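Local atomic coordinates of Sso-CP2 metallo-carboxypetidase (PDB entry 4MMO), a protein that probably hydrolyses peptides from their carboxyl end as a zinc-dependent metallo-carboxypeptidase of the M20 family. Residues P173-G178 with K357-S362; L324-L329 with G336-H341; K364-T369 with T427-K432. All coordinates share one frame; numbering follows the deposited sequence.

In the fold
Contacts 1 and 3 lie on the same side of the chain's centre, their own centres about 10 Å apart, and both use helix 354-367: one side of it meets strand 174-176, another meets helix 417-433. They touch directly, M359 CE lying 3.4 Å from F430 CE1. Contact 2 is on the opposite side, centred about 38 Å from contact 1 and 46 Å from contact 3, on the antiparallel sheet and helix of what is probably the dimerisation domain. Along the chain it is nested within the loop closed by contact 1, and contact 3 opens after both. Strand 337-348 runs on to helix 354-367, consistent with the chain passing from the dimerisation domain back to the catalytic domain.

Contact 1: residues P173-G178 with K357-S362; sequences PQIVLG and KAMIES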
loop_
_atom_site.group_PDB
_atom_site.type_symbol
_atom_site.label_atom_id
_atom_site.label_comp_id
_atom_site.label_asym_id
_atom_site.label_seq_id
_atom_site.Cartn_x
_atom_site.Cartn_y
_atom_site.Cartn_z
ATOM N N PRO A 173 20.561 22.726 -24.550
ATOM C CA PRO A 173 19.103 22.870 -24.628
ATOM C C PRO A 173 18.455 21.649 -25.275
ATOM O O PRO A 173 19.094 20.985 -26.094
ATOM C CB PRO A 173 18.916 24.112 -25.502
ATOM C CG PRO A 173 20.176 24.209 -26.306
ATOM C CD PRO A 173 21.261 23.693 -25.415
ATOM N N GLN A 174 17.210 21.361 -24.902
ATOM C CA GLN A 174 16.500 20.192 -25.414
ATOM C C GLN A 174 15.290 20.573 -26.259
ATOM O O GLN A 174 14.551 21.501 -25.931
ATOM C CB GLN A 174 16.069 19.287 -24.260
ATOM C CG GLN A 174 17.237 18.644 -23.533
ATOM C CD GLN A 174 16.795 17.725 -22.423
ATOM O OE1 GLN A 174 17.115 16.538 -22.423
ATOM N NE2 GLN A 174 16.058 18.271 -21.460
ATOM N N ILE A 175 15.113 19.845 -27.356
ATOM C CA ILE A 175 13.987 20.030 -28.260
ATOM C C ILE A 175 13.212 18.723 -28.267
ATOM O O ILE A 175 13.767 17.668 -28.580
ATOM C CB ILE A 175 14.448 20.342 -29.702
ATOM C CG1 ILE A 175 15.478 21.479 -29.724
ATOM C CG2 ILE A 175 13.254 20.675 -30.589
ATOM C CD1 ILE A 175 14.962 22.806 -29.253
ATOM N N VAL A 176 11.932 18.795 -27.921
ATOM C CA VAL A 176 11.121 17.597 -27.749
ATOM C C VAL A 176 9.914 17.625 -28.684
ATOM O O VAL A 176 9.091 18.540 -28.630
ATOM C CB VAL A 176 10.674 17.462 -26.291
ATOM C CG1 VAL A 176 9.982 16.127 -26.061
ATOM C CG2 VAL A 176 11.885 17.605 -25.362
ATOM N N LEU A 177 9.817 16.607 -29.531
ATOM C CA LEU A 177 8.850 16.592 -30.623
ATOM C C LEU A 177 7.614 15.750 -30.324
ATOM O O LEU A 177 6.933 15.302 -31.247
ATOM C CB LEU A 177 9.518 16.053 -31.891
ATOM C CG LEU A 177 10.854 16.693 -32.266
ATOM C CD1 LEU A 177 11.348 16.131 -33.589
ATOM C CD2 LEU A 177 10.732 18.205 -32.341
ATOM N N GLY A 178 7.322 15.526 -29.047
ATOM C CA GLY A 178 6.158 14.734 -28.697
ATOM C C GLY A 178 6.078 14.323 -27.241
ATOM O O GLY A 178 6.874 14.752 -26.411
ATOM N N LYS A 357 12.470 24.008 -36.638
ATOM C CA LYS A 357 13.693 24.553 -37.213
ATOM C C LYS A 357 14.076 25.848 -36.518
ATOM O O LYS A 357 15.210 26.002 -36.074
ATOM C CB LYS A 357 13.517 24.792 -38.716
ATOM C CG LYS A 357 13.670 23.537 -39.561
ATOM C CD LYS A 357 13.171 23.755 -40.982
ATOM C CE LYS A 357 13.781 22.753 -41.952
ATOM N NZ LYS A 357 13.233 22.905 -43.328
ATOM N N ALA A 358 13.123 26.771 -36.417
ATOM C CA ALA A 358 13.351 28.043 -35.733
ATOM C C ALA A 358 13.829 27.818 -34.300
ATOM O O ALA A 358 14.636 28.579 -33.771
ATOM C CB ALA A 358 12.081 28.875 -35.738
ATOM N N MET A 359 13.333 26.755 -33.680
ATOM C CA MET A 359 13.676 26.447 -32.299
ATOM C C MET A 359 15.105 25.893 -32.188
ATOM O O MET A 359 15.872 26.298 -31.316
ATOM C CB MET A 359 12.662 25.445 -31.744
ATOM C CG MET A 359 12.576 25.401 -30.243
ATOM S SD MET A 359 11.966 26.917 -29.464
ATOM C CE MET A 359 10.220 26.843 -29.845
ATOM N N ILE A 360 15.461 24.975 -33.079
ATOM C CA ILE A 360 16.819 24.433 -33.124
ATOM C C ILE A 360 17.869 25.521 -33.375
ATOM O O ILE A 360 18.907 25.559 -32.718
ATOM C CB ILE A 360 16.950 23.343 -34.211
ATOM C CG1 ILE A 360 16.198 22.086 -33.770
ATOM C CG2 ILE A 360 18.429 23.007 -34.487
ATOM C CD1 ILE A 360 16.153 20.977 -34.808
ATOM N N GLU A 361 17.600 26.401 -34.330
ATOM C CA GLU A 361 18.582 27.401 -34.728
ATOM C C GLU A 361 18.754 28.464 -33.641
ATOM O O GLU A 361 19.875 28.870 -33.328
ATOM C CB GLU A 361 18.185 28.036 -36.067
ATOM C CG GLU A 361 19.187 29.060 -36.608
ATOM C CD GLU A 361 18.743 29.701 -37.919
ATOM O OE1 GLU A 361 19.017 30.905 -38.110
ATOM O OE2 GLU A 361 18.120 29.011 -38.757
ATOM N N SER A 362 17.645 28.903 -33.054
ATOM C CA SER A 362 17.700 29.889 -31.976
ATOM C C SER A 362 18.432 29.337 -30.758
ATOM O O SER A 362 19.220 30.043 -30.124
ATOM C CB SER A 362 16.292 30.343 -31.578
ATOM O OG SER A 362 15.478 29.241 -31.222
#
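This is a buried apolar strand-to-helix contact, in which I175 of the short strand 174-176 packs against M359 and I360 on helix 354-367. The CA atoms of I175 and I360 come within 7.1 Å, and no hydrogen bond passes between the segments, which leaves side-chain packing to join them. I175 points at the helix, and its CD1 makes the nearest approach, 3.7 Å from M359 CG. The I175 branch that makes contact is the ethyl one: CG1 sits beside the backbone N (chi1 -50°), and the branch then bends at chi2 (-64°), bringing CD1 to M359 CG. I175 and M359 pass each other at a slant. I360 comes to the same isoleucine from a second direction, at roughly a right angle, with I360 CG1 4.2 Å from I175 CG1.

Strand 174-176 pairs in parallel with strand 372-374, and V373 on that partner strand touches both I175 and I360; these contacts put the helix against both strands of the two-stranded parallel sheet. I175 also exchanges backbone hydrogen bonds with Q372 and I374. V396 and A398 add to the apolar surroundings of I175 and M359.

M359 starts toward the strand but bends at chi2 (65°) and again at chi3, carrying SD and CE away to F430 of helix 417-433. Its CG therefore serves the strand while its thioether end serves the neighbouring helix. The M359 side chain is about 11 Å from that of E163, a zinc ligand, so the packing lies near the metal site but is not part of it.

Contact 2: residues L324-L329 with G336-H341; sequences LLKKHL and GEILAH. With SO4 (sulfate ion), chain F.
I338 on strand 337-348 sets its CD1 against both L329 and K326 of helix 318-331, a helix packed on the antiparallel sheet of what is probably the M20 dimerisation domain. A short connection links the two elements, with six residues between the segments, and their nearest CA atoms, K326 and I338, are 8.4 Å apart.

The closely packed side is apolar and centres on L329, which is buried. L329 and I338 reach toward each other tip to tip, with L329 CD1 3.8 Å from I338 CD1. I338 CG1 lies beside the backbone N (chi1 -44°), and the extended chi2 sends CD1 out to the helix. Both residues also touch L187 of the adjoining strand 178-190, and I338 packs on F322 of the same helix; I214 of helix 207-218 closes in on L329.

The solvent side belongs to K326. Its aliphatic stem crosses I338 at a slant, K326 CG standing 3.8 Å from I338 CD1, so the two sides differ in burial and not in distance. No polar bond joins the two segments. Beyond the stem the partly exposed lysine turns at chi3 (78°) and runs out to a sulfate ion, probably picked up from the crystallisation liquor, rather than back over the strand. One residue thus has two surroundings: methylenes against the isoleucine, ammonium against an anion. K326 NZ donates a hydrogen bond to sulfate O2 at 2.7 Å.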
loop_
_atom_site.group_PDB
_atom_site.type_symbol
_atom_site.label_atom_id
_atom_site.label_comp_id
_atom_site.label_asym_id
_atom_site.label_seq_id
_atom_site.Cartn_x
_atom_site.Cartn_y
_atom_site.Cartn_z
ATOM N N LEU A 324 -9.687 -2.355 -23.765
ATOM C CA LEU A 324 -8.919 -3.595 -23.824
ATOM C C LEU A 324 -8.619 -4.098 -22.415
ATOM O O LEU A 324 -8.714 -5.294 -22.136
ATOM C CB LEU A 324 -7.611 -3.386 -24.587
ATOM C CG LEU A 324 -7.715 -3.066 -26.079
ATOM C CD1 LEU A 324 -6.325 -2.918 -26.674
ATOM C CD2 LEU A 324 -8.498 -4.136 -26.827
ATOM N N LEU A 325 -8.255 -3.177 -21.530
ATOM C CA LEU A 325 -8.012 -3.518 -20.141
ATOM C C LEU A 325 -9.264 -4.124 -19.530
ATOM O O LEU A 325 -9.197 -5.126 -18.821
ATOM C CB LEU A 325 -7.602 -2.280 -19.345
ATOM C CG LEU A 325 -7.516 -2.482 -17.830
ATOM C CD1 LEU A 325 -6.462 -3.528 -17.492
ATOM C CD2 LEU A 325 -7.223 -1.167 -17.126
ATOM N N LYS A 326 -10.410 -3.512 -19.804
ATOM C CA LYS A 326 -11.654 -3.970 -19.204
ATOM C C LYS A 326 -12.036 -5.359 -19.704
ATOM O O LYS A 326 -12.433 -6.207 -18.914
ATOM C CB LYS A 326 -12.772 -2.955 -19.440
ATOM C CG LYS A 326 -12.692 -1.773 -18.482
ATOM C CD LYS A 326 -13.405 -0.545 -19.015
ATOM C CE LYS A 326 -14.906 -0.648 -18.854
ATOM N NZ LYS A 326 -15.601 0.548 -19.406
ATOM N N LYS A 327 -11.895 -5.602 -21.002
ATOM C CA LYS A 327 -12.145 -6.936 -21.538
ATOM C C LYS A 327 -11.240 -7.951 -20.846
ATOM O O LYS A 327 -11.672 -9.047 -20.494
ATOM C CB LYS A 327 -11.925 -6.971 -23.051
ATOM C CG LYS A 327 -13.140 -6.540 -23.860
ATOM C CD LYS A 327 -12.830 -6.484 -25.349
ATOM C CE LYS A 327 -14.072 -6.168 -26.171
ATOM N NZ LYS A 327 -14.518 -4.754 -26.015
ATOM N N HIS A 328 -9.987 -7.567 -20.636
ATOM C CA HIS A 328 -9.020 -8.430 -19.975
ATOM C C HIS A 328 -9.423 -8.739 -18.531
ATOM O O HIS A 328 -9.361 -9.887 -18.093
ATOM C CB HIS A 328 -7.641 -7.775 -19.998
ATOM C CG HIS A 328 -6.599 -8.537 -19.240
ATOM N ND1 HIS A 328 -5.790 -9.481 -19.833
ATOM C CD2 HIS A 328 -6.236 -8.492 -17.936
ATOM C CE1 HIS A 328 -4.974 -9.987 -18.927
ATOM N NE2 HIS A 328 -5.222 -9.405 -17.768
ATOM N N LEU A 329 -9.829 -7.712 -17.793
ATOM C CA LEU A 329 -10.232 -7.889 -16.403
ATOM C C LEU A 329 -11.456 -8.799 -16.264
ATOM O O LEU A 329 -11.585 -9.517 -15.273
ATOM C CB LEU A 329 -10.496 -6.533 -15.748
ATOM C CG LEU A 329 -9.258 -5.653 -15.541
ATOM C CD1 LEU A 329 -9.663 -4.284 -15.019
ATOM C CD2 LEU A 329 -8.259 -6.304 -14.587
ATOM N N GLY A 336 -15.029 -6.120 -9.112
ATOM C CA GLY A 336 -14.961 -4.887 -8.356
ATOM C C GLY A 336 -15.113 -3.656 -9.225
ATOM O O GLY A 336 -15.565 -3.737 -10.362
ATOM N N GLU A 337 -14.717 -2.515 -8.674
ATOM C CA GLU A 337 -14.878 -1.234 -9.339
ATOM C C GLU A 337 -13.642 -0.904 -10.163
ATOM O O GLU A 337 -12.523 -1.268 -9.795
ATOM C CB GLU A 337 -15.102 -0.137 -8.298
ATOM C CG GLU A 337 -16.220 0.831 -8.643
ATOM C CD GLU A 337 -16.245 2.047 -7.733
ATOM O OE1 GLU A 337 -15.378 2.144 -6.838
ATOM O OE2 GLU A 337 -17.132 2.909 -7.919
ATOM N N ILE A 338 -13.855 -0.220 -11.283
ATOM C CA ILE A 338 -12.767 0.326 -12.078
ATOM C C ILE A 338 -13.010 1.814 -12.272
ATOM O O ILE A 338 -14.062 2.219 -12.765
ATOM C CB ILE A 338 -12.661 -0.324 -13.463
ATOM C CG1 ILE A 338 -12.823 -1.842 -13.371
ATOM C CG2 ILE A 338 -11.323 0.039 -14.099
ATOM C CD1 ILE A 338 -12.966 -2.514 -14.718
ATOM N N LEU A 339 -12.033 2.619 -11.873
ATOM C CA LEU A 339 -12.103 4.066 -12.007
ATOM C C LEU A 339 -10.931 4.531 -12.864
ATOM O O LEU A 339 -9.806 4.076 -12.670
ATOM C CB LEU A 339 -12.031 4.717 -10.630
ATOM C CG LEU A 339 -13.049 4.210 -9.607
ATOM C CD1 LEU A 339 -12.604 4.563 -8.196
ATOM C CD2 LEU A 339 -14.425 4.785 -9.896
ATOM N N ALA A 340 -11.193 5.431 -13.809
ATOM C CA ALA A 340 -10.153 5.930 -14.706
ATOM C C ALA A 340 -10.161 7.451 -14.802
ATOM O O ALA A 340 -11.164 8.094 -14.508
ATOM C CB ALA A 340 -10.323 5.325 -16.079
ATOM N N HIS A 341 -9.030 8.017 -15.219
ATOM C CA HIS A 341 -8.927 9.450 -15.481
ATOM C C HIS A 341 -7.607 9.786 -16.170
ATOM O O HIS A 341 -6.735 8.931 -16.320
ATOM C CB HIS A 341 -9.055 10.256 -14.188
ATOM C CG HIS A 341 -7.983 9.967 -13.182
ATOM N ND1 HIS A 341 -8.058 8.914 -12.294
ATOM C CD2 HIS A 341 -6.814 10.598 -12.920
ATOM C CE1 HIS A 341 -6.980 8.910 -11.531
ATOM N NE2 HIS A 341 -6.209 9.921 -11.890
HETATM S S SO4 F . -17.967 -1.817 -18.070
HETATM O O1 SO4 F . -17.187 -2.061 -16.858
HETATM O O2 SO4 F . -17.884 -0.399 -18.414
HETATM O O3 SO4 F . -17.432 -2.633 -19.161
HETATM O O4 SO4 F . -19.366 -2.169 -17.839
#

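Contact 3: residues K364-T369 with T427-K432; sequences KKVYGT and TEEFLK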
loop_
_atom_site.group_PDB
_atom_site.type_symbol
_atom_site.label_atom_id
_atom_site.label_comp_id
_atom_site.label_asym_id
_atom_site.label_seq_id
_atom_site.Cartn_x
_atom_site.Cartn_y
_atom_site.Cartn_z
ATOM N N LYS A 364 20.707 27.100 -30.697
ATOM C CA LYS A 364 22.102 26.986 -31.081
ATOM C C LYS A 364 22.818 28.329 -30.945
ATOM O O LYS A 364 23.921 28.409 -30.406
ATOM C CB LYS A 364 22.156 26.487 -32.518
ATOM C CG LYS A 364 23.482 25.943 -32.961
ATOM C CD LYS A 364 23.329 25.297 -34.327
ATOM C CE LYS A 364 24.634 24.719 -34.825
ATOM N NZ LYS A 364 25.123 23.637 -33.931
ATOM N N LYS A 365 22.169 29.389 -31.411
ATOM C CA LYS A 365 22.721 30.734 -31.310
ATOM C C LYS A 365 22.872 31.210 -29.860
ATOM O O LYS A 365 23.898 31.785 -29.492
ATOM C CB LYS A 365 21.833 31.707 -32.087
ATOM C CG LYS A 365 22.372 33.124 -32.155
ATOM C CD LYS A 365 21.483 34.009 -33.014
ATOM C CE LYS A 365 22.106 35.376 -33.246
ATOM N NZ LYS A 365 22.443 36.063 -31.969
ATOM N N VAL A 366 21.855 30.971 -29.042
ATOM C CA VAL A 366 21.831 31.503 -27.680
ATOM C C VAL A 366 22.753 30.736 -26.736
ATOM O O VAL A 366 23.457 31.343 -25.928
ATOM C CB VAL A 366 20.388 31.517 -27.125
ATOM C CG1 VAL A 366 20.364 31.772 -25.621
ATOM C CG2 VAL A 366 19.575 32.571 -27.847
ATOM N N TYR A 367 22.748 29.410 -26.839
ATOM C CA TYR A 367 23.485 28.568 -25.900
ATOM C C TYR A 367 24.855 28.166 -26.433
ATOM O O TYR A 367 25.736 27.785 -25.663
ATOM C CB TYR A 367 22.663 27.326 -25.542
ATOM C CG TYR A 367 21.416 27.657 -24.755
ATOM C CD1 TYR A 367 21.474 27.855 -23.381
ATOM C CD2 TYR A 367 20.185 27.790 -25.386
ATOM C CE1 TYR A 367 20.338 28.167 -22.654
ATOM C CE2 TYR A 367 19.044 28.102 -24.668
ATOM C CZ TYR A 367 19.127 28.289 -23.302
ATOM O OH TYR A 367 17.995 28.599 -22.581
ATOM N N GLY A 368 25.031 28.251 -27.746
ATOM C CA GLY A 368 26.328 28.017 -28.355
ATOM C C GLY A 368 26.764 26.566 -28.343
ATOM O O GLY A 368 27.948 26.270 -28.498
ATOM N N THR A 369 25.812 25.659 -28.151
ATOM C CA THR A 369 26.086 24.228 -28.245
ATOM C C THR A 369 25.038 23.562 -29.129
ATOM O O THR A 369 24.122 24.220 -29.615
ATOM C CB THR A 369 26.110 23.556 -26.860
ATOM O OG1 THR A 369 26.411 22.163 -27.010
ATOM C CG2 THR A 369 24.770 23.717 -26.150
ATOM N N THR A 427 13.824 32.727 -26.426
ATOM C CA THR A 427 12.477 32.971 -26.921
ATOM C C THR A 427 12.478 34.107 -27.935
ATOM O O THR A 427 11.797 34.039 -28.958
ATOM C CB THR A 427 11.506 33.341 -25.783
ATOM O OG1 THR A 427 11.522 32.319 -24.776
ATOM C CG2 THR A 427 10.089 33.514 -26.327
ATOM N N GLU A 428 13.228 35.161 -27.624
ATOM C CA GLU A 428 13.364 36.312 -28.511
ATOM C C GLU A 428 13.879 35.882 -29.879
ATOM O O GLU A 428 13.260 36.175 -30.901
ATOM C CB GLU A 428 14.304 37.351 -27.895
ATOM C CG GLU A 428 13.634 38.241 -26.858
ATOM C CD GLU A 428 14.616 39.096 -26.071
ATOM O OE1 GLU A 428 15.831 38.808 -26.093
ATOM O OE2 GLU A 428 14.166 40.056 -25.417
ATOM N N GLU A 429 15.003 35.173 -29.892
ATOM C CA GLU A 429 15.576 34.679 -31.140
ATOM C C GLU A 429 14.608 33.746 -31.853
ATOM O O GLU A 429 14.507 33.775 -33.080
ATOM C CB GLU A 429 16.902 33.961 -30.886
ATOM C CG GLU A 429 18.103 34.890 -30.796
ATOM C CD GLU A 429 18.351 35.651 -32.088
ATOM O OE1 GLU A 429 18.981 36.727 -32.029
ATOM O OE2 GLU A 429 17.916 35.173 -33.160
ATOM N N PHE A 430 13.885 32.929 -31.091
ATOM C CA PHE A 430 12.926 32.018 -31.700
ATOM C C PHE A 430 11.820 32.790 -32.416
ATOM O O PHE A 430 11.432 32.433 -33.524
ATOM C CB PHE A 430 12.323 31.064 -30.669
ATOM C CG PHE A 430 11.036 30.436 -31.118
ATOM C CD1 PHE A 430 11.036 29.437 -32.079
ATOM C CD2 PHE A 430 9.824 30.861 -30.596
ATOM C CE1 PHE A 430 9.849 28.866 -32.508
ATOM C CE2 PHE A 430 8.636 30.296 -31.022
ATOM C CZ PHE A 430 8.649 29.296 -31.979
ATOM N N LEU A 431 11.330 33.853 -31.787
ATOM C CA LEU A 431 10.230 34.636 -32.344
ATOM C C LEU A 431 10.665 35.494 -33.541
ATOM O O LEU A 431 9.851 35.827 -34.396
ATOM C CB LEU A 431 9.618 35.541 -31.265
ATOM C CG LEU A 431 8.871 34.879 -30.092
ATOM C CD1 LEU A 431 8.548 35.917 -29.040
ATOM C CD2 LEU A 431 7.594 34.196 -30.552
ATOM N N LYS A 432 11.936 35.877 -33.579
ATOM C CA LYS A 432 12.466 36.654 -34.697
ATOM C C LYS A 432 12.630 35.760 -35.917
ATOM O O LYS A 432 12.464 36.192 -37.053
ATOM C CB LYS A 432 13.818 37.264 -34.326
ATOM C CG LYS A 432 13.732 38.515 -33.472
ATOM C CD LYS A 432 15.088 38.880 -32.896
ATOM C CE LYS A 432 15.187 40.367 -32.612
ATOM N NZ LYS A 432 16.271 40.678 -31.641
#
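K365 lays the end of its chain across the carboxylate of E429, the two side chains meeting at about a right angle. The overlap is as much methylene as charge: K365 CD is 3.7 Å from E429 CD, whereas the salt bridge from K365 NZ to E429 OE1 spans 3.5 Å and is not backed by a hydrogen bond. K365 extends away from its backbone and bends only at its last torsion, chi4 -55°, where NZ swings to the OE1 side. In E429, chi1 (-84°) puts CG beside the backbone N, against the neighbouring helix, and a bend at chi2 then turns the carboxylate to K365. V366 CG2 meets E429 CG at 4.0 Å, giving the acid an apolar partner beside the lysine; S362, one turn earlier, touches E429 as well.

The evidence points to a modest, surface-placed contact: K365 is exposed and E429 and V366 partly so, with the nearest CA atoms, V366 and E429, 7.8 Å apart. Helix 354-367 ends here, G368 taking a positive phi. This is helix-to-helix packing of 354-367 and 417-433, with F430 buried against V355 and S362 on one side and a surface salt bridge on the other, in the alpha/beta zinc-binding domain of an M20 peptidase.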